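Local coordinates for protein GrgF (Penicillium sp. sh18, PDB 6LZH) that probably acts as a polyketide transferase in the biosynthesis of gregatin A, a fungal polyketide with an alkylated furanone core, at residues I48-A53 / C63-P68; H90-V95 / L122-F127; P139-T144 / W218-V223; E260-K265 / L281-D286. One frame throughout, in Å; residues are numbered along the deposited sequence.

In the fold
The four contacts lie on one alpha/beta hydrolase fold and follow each other in series, each closing before the next opens. Interaction 1 sets helix 49-58 on strand 62-66; Y66 and L64 of that strand pack on helix 84-99, whose crossing with helix 116-127 is interaction 2, the two centres about 16 Å apart. Interaction 3 joins two loops and touches interaction 2 through A123 against W218 and I220; both of these contacts also meet the second subunit. Interaction 4 ties the edge strand 259-264 to helix 277-292 and touches interaction 1 where L281 meets I52. The contacts thus run from one face of the main sheet to the other and out to the dimer interface.

Interaction 1. Residues I48-A53 / C63-P68; sequences ILPDIA and CLLYDP
L65 carries both methyls of its fork against the first turn of helix 49-58. Its CG stands anti to the backbone N (chi1 177°), which lifts the fork off the strand: CD1 meets L49 CD2 at 3.5 Å, tighter than carbons usually pack, and CD2 lies 3.6 Å from P50 N. L49 CB is touched by both methyls. Proline suits this place because its nitrogen bears no hydrogen, so a methyl can cover it without burying a donor. With an alanine in place of L65 both methyls would be gone, which would probably open a gap beneath L49 and P50. The pair belongs to the beta-alpha-beta unit of strand 32-38, helix 49-58 and strand 62-66 in the alpha/beta hydrolase fold, the helix running back at 170° to the second strand. One turn on, small residues bring the backbones closer, with A53 CA 5.9 Å from C63 CA. A53 CB meets C63 CB at 3.9 Å, and the C63 sulfur, beside its own backbone N, lies 3.8 Å from A53 O. Alanine is small enough to fit where A53 also rests on M37 of strand 32-38 and F26 of strand 20-26.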
loop_
_atom_site.group_PDB
_atom_site.type_symbol
_atom_site.label_atom_id
_atom_site.label_comp_id
_atom_site.label_asym_id
_atom_site.label_seq_id
_atom_site.Cartn_x
_atom_site.Cartn_y
_atom_site.Cartn_z
ATOM N N ILE A 48 7.292 13.903 24.013
ATOM C CA ILE A 48 8.663 13.378 23.952
ATOM C C ILE A 48 9.486 14.038 22.850
ATOM O O ILE A 48 10.580 14.561 23.100
ATOM C CB ILE A 48 8.680 11.845 23.775
ATOM C CG1 ILE A 48 7.830 11.152 24.856
ATOM C CG2 ILE A 48 10.120 11.342 23.840
ATOM C CD1 ILE A 48 7.869 9.617 24.785
ATOM N N LEU A 49 8.989 13.978 21.615
ATOM C CA LEU A 49 9.757 14.517 20.495
ATOM C C LEU A 49 10.094 16.004 20.627
ATOM O O LEU A 49 11.183 16.397 20.167
ATOM C CB LEU A 49 9.009 14.259 19.185
ATOM C CG LEU A 49 9.309 12.920 18.499
ATOM C CD1 LEU A 49 8.872 11.757 19.393
ATOM C CD2 LEU A 49 8.619 12.824 17.158
ATOM N N PRO A 50 9.226 16.880 21.150
ATOM C CA PRO A 50 9.599 18.309 21.159
ATOM C C PRO A 50 10.911 18.593 21.872
ATOM O O PRO A 50 11.706 19.416 21.395
ATOM C CB PRO A 50 8.410 18.968 21.876
ATOM C CG PRO A 50 7.262 18.085 21.542
ATOM C CD PRO A 50 7.833 16.690 21.608
ATOM N N ASP A 51 11.156 17.930 23.011
ATOM C CA ASP A 51 12.411 18.163 23.724
ATOM C C ASP A 51 13.590 17.609 22.941
ATOM O O ASP A 51 14.685 18.188 22.963
ATOM C CB ASP A 51 12.350 17.560 25.130
ATOM C CG ASP A 51 13.376 18.189 26.074
ATOM O OD1 ASP A 51 13.345 19.425 26.258
ATOM O OD2 ASP A 51 14.232 17.451 26.600
ATOM N N ILE A 52 13.381 16.516 22.205
ATOM C CA ILE A 52 14.448 16.025 21.342
ATOM C C ILE A 52 14.694 17.002 20.191
ATOM O O ILE A 52 15.849 17.270 19.817
ATOM C CB ILE A 52 14.108 14.612 20.839
ATOM C CG1 ILE A 52 14.063 13.628 22.022
ATOM C CG2 ILE A 52 15.126 14.178 19.818
ATOM C CD1 ILE A 52 13.618 12.168 21.662
ATOM N N ALA A 53 13.622 17.527 19.590
ATOM C CA ALA A 53 13.786 18.563 18.573
ATOM C C ALA A 53 14.569 19.747 19.129
ATOM O O ALA A 53 15.498 20.255 18.482
ATOM C CB ALA A 53 12.419 19.020 18.061
ATOM N N CYS A 63 14.548 21.560 12.900
ATOM C CA CYS A 63 13.660 20.411 13.014
ATOM C C CYS A 63 12.223 20.771 12.655
ATOM O O CYS A 63 11.716 21.839 13.023
ATOM C CB CYS A 63 13.713 19.823 14.439
ATOM S SG CYS A 63 15.363 19.196 14.865
ATOM N N LEU A 64 11.592 19.871 11.899
ATOM C CA LEU A 64 10.168 19.907 11.576
ATOM C C LEU A 64 9.498 18.743 12.299
ATOM O O LEU A 64 9.880 17.580 12.110
ATOM C CB LEU A 64 9.927 19.791 10.063
ATOM C CG LEU A 64 8.450 19.651 9.653
ATOM C CD1 LEU A 64 7.608 20.912 10.024
ATOM C CD2 LEU A 64 8.322 19.323 8.175
ATOM N N LEU A 65 8.521 19.051 13.141
ATOM C CA LEU A 65 7.789 18.040 13.892
ATOM C C LEU A 65 6.316 18.245 13.590
ATOM O O LEU A 65 5.772 19.304 13.907
ATOM C CB LEU A 65 8.081 18.201 15.393
ATOM C CG LEU A 65 7.392 17.332 16.417
ATOM C CD1 LEU A 65 7.530 15.891 16.003
ATOM C CD2 LEU A 65 7.996 17.581 17.823
ATOM N N TYR A 66 5.664 17.261 12.976
ATOM C CA TYR A 66 4.297 17.502 12.535
ATOM C C TYR A 66 3.363 16.349 12.872
ATOM O O TYR A 66 3.793 15.223 13.130
ATOM C CB TYR A 66 4.251 17.822 11.045
ATOM C CG TYR A 66 4.562 16.723 10.053
ATOM C CD1 TYR A 66 3.610 15.758 9.727
ATOM C CD2 TYR A 66 5.771 16.707 9.375
ATOM C CE1 TYR A 66 3.869 14.790 8.794
ATOM C CE2 TYR A 66 6.048 15.737 8.416
ATOM C CZ TYR A 66 5.088 14.779 8.129
ATOM O OH TYR A 66 5.338 13.808 7.181
ATOM N N ASP A 67 2.063 16.673 12.909
ATOM C CA ASP A 67 1.042 15.670 13.177
ATOM C C ASP A 67 0.731 14.949 11.875
ATOM O O ASP A 67 0.441 15.612 10.866
ATOM C CB ASP A 67 -0.234 16.306 13.756
ATOM C CG ASP A 67 -0.068 16.744 15.207
ATOM O OD1 ASP A 67 0.565 16.006 15.981
ATOM O OD2 ASP A 67 -0.597 17.806 15.591
ATOM N N PRO A 68 0.845 13.625 11.829
ATOM C CA PRO A 68 0.474 12.896 10.613
ATOM C C PRO A 68 -1.003 13.084 10.301
ATOM O O PRO A 68 -1.785 13.595 11.106
ATOM C CB PRO A 68 0.797 11.434 10.954
ATOM C CG PRO A 68 1.779 11.515 12.091
ATOM C CD PRO A 68 1.387 12.731 12.870
#

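Interaction 2. Residues H90-V95 / L122-F127; sequences HLHDAV and LAAAAF
H92 points an edge of its imidazole at A124 of helix 116-127, with F127 beside it. From CB the chain turns so that CG is anti to the carbonyl carbon (chi1 -48°), and this swings the ring toward the neighbouring helix. ND1 stays at the margin, 4.2 Å from A124 CB. CE1 goes deepest: it has A124 O at 3.5 Å, near the ring plane at its edge, and A124 CB at 3.8 Å. The tip, NE2, passes F127 CB at 3.9 Å and hydrogen-bonds the hydroxyl of Y213 of the second subunit, whose ring also meets F127 edge-to-face. Beside H92, L91 sets CD1 3.8 Å from A124 CB; its other neighbours include I36, S38 and Y66 of the central sheet. Alanine at this crossing lets the helices, inclined at -66°, bring L91 CA within 6.5 Å of A124 CA. Helix 116-127 follows C115, the probable nucleophile, in what looks like the nucleophile elbow of alpha/beta hydrolases. A leucine in place of H92 would probably leave the hydroxyl of Y213 of the second subunit without this partner. The chemistry is thus divided: hydrocarbon meets hydrocarbon on the L91 side, whereas the histidine turns a carbon between two nitrogens, likely to be slightly positive, to a carbonyl oxygen and keeps its outer nitrogen for the subunit interface.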
loop_
_atom_site.group_PDB
_atom_site.type_symbol
_atom_site.label_atom_id
_atom_site.label_comp_id
_atom_site.label_asym_id
_atom_site.label_seq_id
_atom_site.Cartn_x
_atom_site.Cartn_y
_atom_site.Cartn_z
ATOM N N HIS A 90 3.668 11.320 2.562
ATOM C CA HIS A 90 3.579 12.666 3.106
ATOM C C HIS A 90 4.945 13.179 3.539
ATOM O O HIS A 90 5.191 14.385 3.496
ATOM C CB HIS A 90 2.577 12.680 4.254
ATOM C CG HIS A 90 1.156 12.590 3.799
ATOM N ND1 HIS A 90 0.100 12.418 4.671
ATOM C CD2 HIS A 90 0.614 12.651 2.556
ATOM C CE1 HIS A 90 -1.029 12.377 3.986
ATOM N NE2 HIS A 90 -0.746 12.518 2.701
ATOM N N LEU A 91 5.854 12.279 3.933
ATOM C CA LEU A 91 7.220 12.703 4.244
ATOM C C LEU A 91 7.953 13.191 2.999
ATOM O O LEU A 91 8.800 14.089 3.093
ATOM C CB LEU A 91 7.998 11.565 4.892
ATOM C CG LEU A 91 7.718 11.327 6.371
ATOM C CD1 LEU A 91 8.493 10.100 6.839
ATOM C CD2 LEU A 91 8.110 12.558 7.211
ATOM N N HIS A 92 7.641 12.630 1.825
ATOM C CA HIS A 92 8.159 13.216 0.585
ATOM C C HIS A 92 7.625 14.638 0.387
ATOM O O HIS A 92 8.344 15.530 -0.080
ATOM C CB HIS A 92 7.781 12.369 -0.630
ATOM C CG HIS A 92 8.053 10.903 -0.484
ATOM N ND1 HIS A 92 9.099 10.405 0.264
ATOM C CD2 HIS A 92 7.405 9.824 -0.992
ATOM C CE1 HIS A 92 9.092 9.082 0.202
ATOM N NE2 HIS A 92 8.078 8.705 -0.559
ATOM N N ASP A 93 6.357 14.864 0.720
ATOM C CA ASP A 93 5.805 16.210 0.597
ATOM C C ASP A 93 6.427 17.140 1.631
ATOM O O ASP A 93 6.657 18.328 1.357
ATOM C CB ASP A 93 4.276 16.168 0.745
ATOM C CG ASP A 93 3.609 15.383 -0.374
ATOM O OD1 ASP A 93 4.251 15.240 -1.438
ATOM O OD2 ASP A 93 2.452 14.900 -0.181
ATOM N N ALA A 94 6.735 16.610 2.811
ATOM C CA ALA A 94 7.419 17.413 3.820
ATOM C C ALA A 94 8.818 17.809 3.356
ATOM O O ALA A 94 9.230 18.963 3.528
ATOM C CB ALA A 94 7.477 16.638 5.141
ATOM N N VAL A 95 9.556 16.872 2.745
ATOM C CA VAL A 95 10.885 17.192 2.218
ATOM C C VAL A 95 10.779 18.294 1.160
ATOM O O VAL A 95 11.551 19.259 1.166
ATOM C CB VAL A 95 11.555 15.921 1.657
ATOM C CG1 VAL A 95 12.722 16.274 0.712
ATOM C CG2 VAL A 95 12.013 14.986 2.781
ATOM N N LEU A 122 11.920 4.844 7.614
ATOM C CA LEU A 122 12.697 3.933 6.774
ATOM C C LEU A 122 12.065 3.769 5.390
ATOM O O LEU A 122 12.771 3.693 4.374
ATOM C CB LEU A 122 12.832 2.575 7.468
ATOM C CG LEU A 122 13.652 2.609 8.764
ATOM C CD1 LEU A 122 13.475 1.347 9.580
ATOM C CD2 LEU A 122 15.137 2.902 8.494
ATOM N N ALA A 123 10.736 3.686 5.330
ATOM C CA ALA A 123 10.086 3.514 4.031
ATOM C C ALA A 123 10.275 4.750 3.165
ATOM O O ALA A 123 10.521 4.644 1.960
ATOM C CB ALA A 123 8.595 3.220 4.226
ATOM N N ALA A 124 10.146 5.935 3.758
ATOM C CA ALA A 124 10.353 7.154 2.978
ATOM C C ALA A 124 11.791 7.236 2.475
ATOM O O ALA A 124 12.035 7.634 1.327
ATOM C CB ALA A 124 9.989 8.383 3.814
ATOM N N ALA A 125 12.761 6.830 3.313
ATOM C CA ALA A 125 14.155 6.813 2.870
ATOM C C ALA A 125 14.374 5.788 1.764
ATOM O O ALA A 125 15.301 5.931 0.957
ATOM C CB ALA A 125 15.079 6.500 4.047
ATOM N N ALA A 126 13.547 4.747 1.724
ATOM C CA ALA A 126 13.669 3.751 0.661
ATOM C C ALA A 126 13.374 4.358 -0.702
ATOM O O ALA A 126 13.909 3.903 -1.717
ATOM C CB ALA A 126 12.713 2.582 0.935
ATOM N N PHE A 127 12.511 5.372 -0.750
ATOM C CA PHE A 127 11.995 5.870 -2.016
ATOM C C PHE A 127 12.552 7.228 -2.419
ATOM O O PHE A 127 12.561 7.542 -3.620
ATOM C CB PHE A 127 10.459 5.968 -1.953
ATOM C CG PHE A 127 9.777 4.671 -1.620
ATOM C CD1 PHE A 127 10.173 3.488 -2.233
ATOM C CD2 PHE A 127 8.734 4.631 -0.700
ATOM C CE1 PHE A 127 9.549 2.274 -1.929
ATOM C CE2 PHE A 127 8.097 3.429 -0.407
ATOM C CZ PHE A 127 8.519 2.244 -1.026
#

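Interaction 3. Residues P139-T144 / W218-V223; sequences PLIDST and WNILNV. With NA (sodium ion), chain D.
I141 and I220 cross at about a right angle, and their CG2 methyls meet at 3.9 Å. I220 CG2 also lies 3.8 Å from I141 O and near I141 CD1. The CG2 methyl of I141 stands anti to its own backbone N. That of I220 takes the crowded position between the backbone N and the carbonyl carbon, because CG1 occupies the anti place (chi1 -171°) and leads off toward N119 and A123 of helix 116-127. One branch of I220 therefore faces loop 139-144 and the other the helix, as beta-branching allows. L221 adds a looser touch, its CD2 4.3 Å from I141 CG2, and both rest on C251 of helix 245-254. Two loops of the alpha/beta hydrolase fold meet here, after strand 133-137 and before strand 232-237, with the I141 side chain about 9 Å from those of D240 and H269, the probable active-site residues. One water joins the backbones, donating to I141 O at 2.8 Å and accepting from I220 N at 3.0 Å.

D142 OD1 accepts the T144 hydroxyl at 2.8 Å through its syn lone pair, and a weak bond from T144 N gives an Asx turn. W218 O binds a sodium ion at 2.2 Å; S215 O and three waters complete its shell. N222 OD1 accepts from the side-chain amides of N219 and N222 of the second subunit; the reverse bond from N219 ND2 is weak. No direct polar bond joins the loops: mostly methyls meet, a water satisfies backbone atoms, and sodium draws on carbonyl oxygen and water, hard ligands that suit it.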
loop_
_atom_site.group_PDB
_atom_site.type_symbol
_atom_site.label_atom_id
_atom_site.label_comp_id
_atom_site.label_asym_id
_atom_site.label_seq_id
_atom_site.Cartn_x
_atom_site.Cartn_y
_atom_site.Cartn_z
ATOM N N PRO A 139 11.936 1.125 15.932
ATOM C CA PRO A 139 10.861 1.100 14.929
ATOM C C PRO A 139 9.905 -0.063 15.119
ATOM O O PRO A 139 10.305 -1.177 15.467
ATOM C CB PRO A 139 11.611 0.976 13.601
ATOM C CG PRO A 139 12.936 0.337 13.960
ATOM C CD PRO A 139 13.268 0.984 15.309
ATOM N N LEU A 140 8.622 0.209 14.877
ATOM C CA LEU A 140 7.597 -0.833 14.894
ATOM C C LEU A 140 7.636 -1.540 13.544
ATOM O O LEU A 140 7.437 -0.902 12.509
ATOM C CB LEU A 140 6.224 -0.214 15.166
ATOM C CG LEU A 140 4.901 -0.974 15.001
ATOM C CD1 LEU A 140 4.998 -2.403 15.496
ATOM C CD2 LEU A 140 3.827 -0.225 15.781
ATOM N N ILE A 141 7.945 -2.833 13.547
ATOM C CA ILE A 141 8.192 -3.564 12.306
ATOM C C ILE A 141 6.959 -4.342 11.852
ATOM O O ILE A 141 6.655 -4.390 10.656
ATOM C CB ILE A 141 9.410 -4.506 12.461
ATOM C CG1 ILE A 141 10.691 -3.719 12.751
ATOM C CG2 ILE A 141 9.596 -5.365 11.220
ATOM C CD1 ILE A 141 10.934 -2.543 11.817
ATOM N N ASP A 142 6.240 -4.978 12.777
ATOM C CA ASP A 142 5.139 -5.848 12.386
ATOM C C ASP A 142 3.936 -5.607 13.280
ATOM O O ASP A 142 4.048 -5.689 14.506
ATOM C CB ASP A 142 5.561 -7.323 12.449
ATOM C CG ASP A 142 4.480 -8.263 11.949
ATOM O OD1 ASP A 142 3.840 -7.949 10.915
ATOM O OD2 ASP A 142 4.281 -9.319 12.587
ATOM N N SER A 143 2.792 -5.322 12.657
ATOM C CA SER A 143 1.515 -5.157 13.338
ATOM C C SER A 143 0.602 -6.364 13.185
ATOM O O SER A 143 -0.539 -6.315 13.659
ATOM C CB SER A 143 0.788 -3.912 12.812
ATOM O OG SER A 143 1.079 -2.774 13.599
ATOM N N THR A 144 1.075 -7.437 12.534
ATOM C CA THR A 144 0.205 -8.558 12.194
ATOM C C THR A 144 -0.415 -9.182 13.436
ATOM O O THR A 144 -1.587 -9.575 13.424
ATOM C CB THR A 144 0.980 -9.607 11.396
ATOM O OG1 THR A 144 1.425 -9.042 10.160
ATOM C CG2 THR A 144 0.099 -10.826 11.097
ATOM N N TRP A 218 1.261 -3.909 4.081
ATOM C CA TRP A 218 2.452 -3.098 4.296
ATOM C C TRP A 218 3.474 -3.957 5.027
ATOM O O TRP A 218 3.226 -4.405 6.150
ATOM C CB TRP A 218 2.107 -1.841 5.097
ATOM C CG TRP A 218 3.267 -0.929 5.288
ATOM C CD1 TRP A 218 4.038 -0.813 6.408
ATOM C CD2 TRP A 218 3.802 -0.009 4.328
ATOM N NE1 TRP A 218 5.029 0.130 6.205
ATOM C CE2 TRP A 218 4.899 0.644 4.941
ATOM C CE3 TRP A 218 3.456 0.340 3.017
ATOM C CZ2 TRP A 218 5.650 1.621 4.286
ATOM C CZ3 TRP A 218 4.213 1.310 2.359
ATOM C CH2 TRP A 218 5.291 1.946 3.002
ATOM N N ASN A 219 4.610 -4.201 4.386
ATOM C CA ASN A 219 5.679 -5.007 4.971
ATOM C C ASN A 219 6.976 -4.251 4.735
ATOM O O ASN A 219 7.529 -4.301 3.633
ATOM C CB ASN A 219 5.729 -6.405 4.364
ATOM C CG ASN A 219 6.829 -7.254 4.971
ATOM O OD1 ASN A 219 7.550 -6.806 5.878
ATOM N ND2 ASN A 219 6.965 -8.485 4.480
ATOM N N ILE A 220 7.435 -3.543 5.773
ATOM C CA ILE A 220 8.639 -2.724 5.681
ATOM C C ILE A 220 9.840 -3.563 5.251
ATOM O O ILE A 220 10.741 -3.066 4.568
ATOM C CB ILE A 220 8.871 -2.005 7.035
ATOM C CG1 ILE A 220 9.976 -0.968 6.923
ATOM C CG2 ILE A 220 9.139 -2.985 8.163
ATOM C CD1 ILE A 220 9.693 0.065 5.844
ATOM N N LEU A 221 9.870 -4.841 5.629
ATOM C CA LEU A 221 10.975 -5.705 5.223
ATOM C C LEU A 221 11.100 -5.809 3.709
ATOM O O LEU A 221 12.178 -6.140 3.210
ATOM C CB LEU A 221 10.809 -7.108 5.816
ATOM C CG LEU A 221 10.849 -7.269 7.336
ATOM C CD1 LEU A 221 10.854 -8.739 7.723
ATOM C CD2 LEU A 221 12.046 -6.574 7.931
ATOM N N ASN A 222 10.037 -5.515 2.967
ATOM C CA ASN A 222 10.078 -5.638 1.513
ATOM C C ASN A 222 10.693 -4.433 0.808
ATOM O O ASN A 222 10.935 -4.514 -0.404
ATOM C CB ASN A 222 8.672 -5.849 0.970
ATOM C CG ASN A 222 8.196 -7.290 1.111
ATOM O OD1 ASN A 222 7.172 -7.664 0.546
ATOM N ND2 ASN A 222 8.940 -8.100 1.856
ATOM N N VAL A 223 10.925 -3.312 1.504
ATOM C CA VAL A 223 11.446 -2.145 0.800
ATOM C C VAL A 223 12.709 -1.580 1.448
ATOM O O VAL A 223 13.370 -0.725 0.852
ATOM C CB VAL A 223 10.368 -1.046 0.660
ATOM C CG1 VAL A 223 9.054 -1.638 0.107
ATOM C CG2 VAL A 223 10.127 -0.316 1.980
HETATM NA NA NA D . 2.317 -5.152 7.974
HETATM O O HOH W 1 5.883 -3.192 8.301
HETATM O O HOH W 2 2.225 -7.175 6.662
HETATM O O HOH W 3 4.246 -6.532 9.027
HETATM O O HOH W 4 2.945 -3.265 9.449
#

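Interaction 4. Residues E260-K265 / L281-D286; sequences ELDILK and LNRQLD. With NA (sodium ion), chain C.
The edge strand of the main sheet, 259-264, meets helix 277-292 at a sodium site, where D262 faces R283. D262 CG is anti to the backbone N (chi1 -176°), and its OD1 binds the sodium ion at 2.4 Å. I263 O adds a second protein ligand at 2.4 Å, with two waters beside it. The guanidinium of R283 lies over the aspartate, with D262 CB 3.4 Å above its plane toward the rim, the carboxylate turned 35° from it. D262 OD2 and R283 NH1 form a long salt bridge, 3.7 Å; OD2 lies well out of the guanidinium plane, so no N-H points at it and charge, not a directed bond, holds the pair. D262 OD1 comes closer, 3.2 Å from R283 NH1. A bend at chi2 of R283 (69°) brings the group there, with NH2 3.1 Å from L261 O at the guanidinium edge.

Waters supply the firmer links. One accepts from R283 NE at 2.9 Å and donates to E260 OE1, which forms a direct salt bridge with R290. Another donates to D262 OD2 and accepts from Q284 NE2; Q284 OE1 is held by W112. Aspartate suits its place by serving metal, water and arginine together, arginine by spanning from helix to strand. The arrangement is the edge strand and final helix of an alpha/beta hydrolase fold, whose connecting loop bears H269, the probable active-site histidine.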
loop_
_atom_site.group_PDB
_atom_site.type_symbol
_atom_site.label_atom_id
_atom_site.label_comp_id
_atom_site.label_asym_id
_atom_site.label_seq_id
_atom_site.Cartn_x
_atom_site.Cartn_y
_atom_site.Cartn_z
ATOM N N GLU A 260 23.977 1.680 10.133
ATOM C CA GLU A 260 24.642 1.654 11.429
ATOM C C GLU A 260 23.631 1.376 12.526
ATOM O O GLU A 260 22.514 1.904 12.510
ATOM C CB GLU A 260 25.377 2.981 11.713
ATOM C CG GLU A 260 26.435 3.313 10.663
ATOM C CD GLU A 260 27.222 4.577 10.990
ATOM O OE1 GLU A 260 27.191 5.019 12.160
ATOM O OE2 GLU A 260 27.878 5.114 10.065
ATOM N N LEU A 261 24.037 0.550 13.485
ATOM C CA LEU A 261 23.169 0.084 14.558
ATOM C C LEU A 261 23.686 0.568 15.904
ATOM O O LEU A 261 24.868 0.388 16.216
ATOM C CB LEU A 261 23.098 -1.445 14.577
ATOM C CG LEU A 261 22.283 -2.061 15.720
ATOM C CD1 LEU A 261 20.788 -1.691 15.604
ATOM C CD2 LEU A 261 22.460 -3.578 15.722
ATOM N N ASP A 262 22.797 1.139 16.712
ATOM C CA ASP A 262 23.077 1.406 18.124
ATOM C C ASP A 262 22.087 0.623 18.971
ATOM O O ASP A 262 20.876 0.740 18.770
ATOM C CB ASP A 262 22.970 2.902 18.436
ATOM C CG ASP A 262 23.357 3.221 19.867
ATOM O OD1 ASP A 262 24.014 2.354 20.493
ATOM O OD2 ASP A 262 23.028 4.327 20.348
ATOM N N ILE A 263 22.595 -0.198 19.890
ATOM C CA ILE A 263 21.762 -0.911 20.855
ATOM C C ILE A 263 21.735 -0.115 22.148
ATOM O O ILE A 263 22.793 0.191 22.705
ATOM C CB ILE A 263 22.303 -2.329 21.124
ATOM C CG1 ILE A 263 22.429 -3.125 19.829
ATOM C CG2 ILE A 263 21.402 -3.052 22.133
ATOM C CD1 ILE A 263 21.105 -3.558 19.249
ATOM N N LEU A 264 20.538 0.171 22.670
ATOM C CA LEU A 264 20.441 0.871 23.958
ATOM C C LEU A 264 20.453 -0.186 25.055
ATOM O O LEU A 264 19.425 -0.798 25.357
ATOM C CB LEU A 264 19.193 1.734 24.029
ATOM C CG LEU A 264 18.994 2.770 22.918
ATOM C CD1 LEU A 264 17.778 3.624 23.224
ATOM C CD2 LEU A 264 20.234 3.648 22.766
ATOM N N LYS A 265 21.621 -0.382 25.663
ATOM C CA LYS A 265 21.814 -1.479 26.608
ATOM C C LYS A 265 20.897 -1.330 27.819
ATOM O O LYS A 265 20.811 -0.260 28.424
ATOM C CB LYS A 265 23.276 -1.526 27.047
ATOM C CG LYS A 265 24.188 -2.318 26.107
ATOM C CD LYS A 265 24.044 -3.829 26.347
ATOM C CE LYS A 265 24.553 -4.668 25.170
ATOM N NZ LYS A 265 23.433 -5.265 24.365
ATOM N N LEU A 281 21.640 10.941 22.074
ATOM C CA LEU A 281 21.487 11.926 21.005
ATOM C C LEU A 281 22.840 12.357 20.428
ATOM O O LEU A 281 22.927 12.659 19.230
ATOM C CB LEU A 281 20.679 13.121 21.525
ATOM C CG LEU A 281 19.228 12.801 21.926
ATOM C CD1 LEU A 281 18.491 14.052 22.384
ATOM C CD2 LEU A 281 18.468 12.141 20.772
ATOM N N ASN A 282 23.897 12.407 21.251
ATOM C CA ASN A 282 25.230 12.717 20.718
ATOM C C ASN A 282 25.658 11.696 19.679
ATOM O O ASN A 282 26.285 12.048 18.668
ATOM C CB ASN A 282 26.258 12.762 21.837
ATOM C CG ASN A 282 26.379 14.134 22.428
ATOM O OD1 ASN A 282 26.237 15.123 21.712
ATOM N ND2 ASN A 282 26.615 14.212 23.739
ATOM N N ARG A 283 25.332 10.428 19.921
ATOM C CA ARG A 283 25.639 9.365 18.965
ATOM C C ARG A 283 24.917 9.596 17.641
ATOM O O ARG A 283 25.529 9.522 16.567
ATOM C CB ARG A 283 25.271 8.014 19.581
ATOM C CG ARG A 283 25.239 6.828 18.606
ATOM C CD ARG A 283 26.641 6.441 18.103
ATOM N NE ARG A 283 26.571 5.237 17.283
ATOM C CZ ARG A 283 26.472 4.014 17.792
ATOM N NH1 ARG A 283 26.456 3.850 19.105
ATOM N NH2 ARG A 283 26.393 2.958 16.987
ATOM N N GLN A 284 23.617 9.912 17.702
ATOM C CA GLN A 284 22.840 10.193 16.496
ATOM C C GLN A 284 23.327 11.462 15.815
ATOM O O GLN A 284 23.378 11.534 14.587
ATOM C CB GLN A 284 21.354 10.321 16.840
ATOM C CG GLN A 284 20.725 9.001 17.281
ATOM C CD GLN A 284 19.340 9.173 17.883
ATOM O OE1 GLN A 284 18.581 10.050 17.480
ATOM N NE2 GLN A 284 19.009 8.330 18.864
ATOM N N LEU A 285 23.673 12.478 16.603
ATOM C CA LEU A 285 24.253 13.690 16.039
ATOM C C LEU A 285 25.569 13.391 15.315
ATOM O O LEU A 285 25.834 13.936 14.235
ATOM C CB LEU A 285 24.460 14.710 17.160
ATOM C CG LEU A 285 25.217 15.963 16.735
ATOM C CD1 LEU A 285 24.299 16.799 15.863
ATOM C CD2 LEU A 285 25.664 16.732 17.979
ATOM N N ASP A 286 26.399 12.519 15.886
ATOM C CA ASP A 286 27.653 12.154 15.230
ATOM C C ASP A 286 27.390 11.427 13.913
ATOM O O ASP A 286 28.056 11.685 12.903
ATOM C CB ASP A 286 28.493 11.278 16.169
ATOM C CG ASP A 286 29.906 11.083 15.663
ATOM O OD1 ASP A 286 30.668 12.070 15.675
ATOM O OD2 ASP A 286 30.251 9.958 15.222
HETATM NA NA NA C . 24.720 1.653 22.717
HETATM O O HOH W 5 25.794 5.367 14.537
HETATM O O HOH W 6 21.479 6.637 19.712
HETATM O O HOH W 7 23.962 3.992 23.032
HETATM O O HOH W 8 23.931 1.702 25.370
#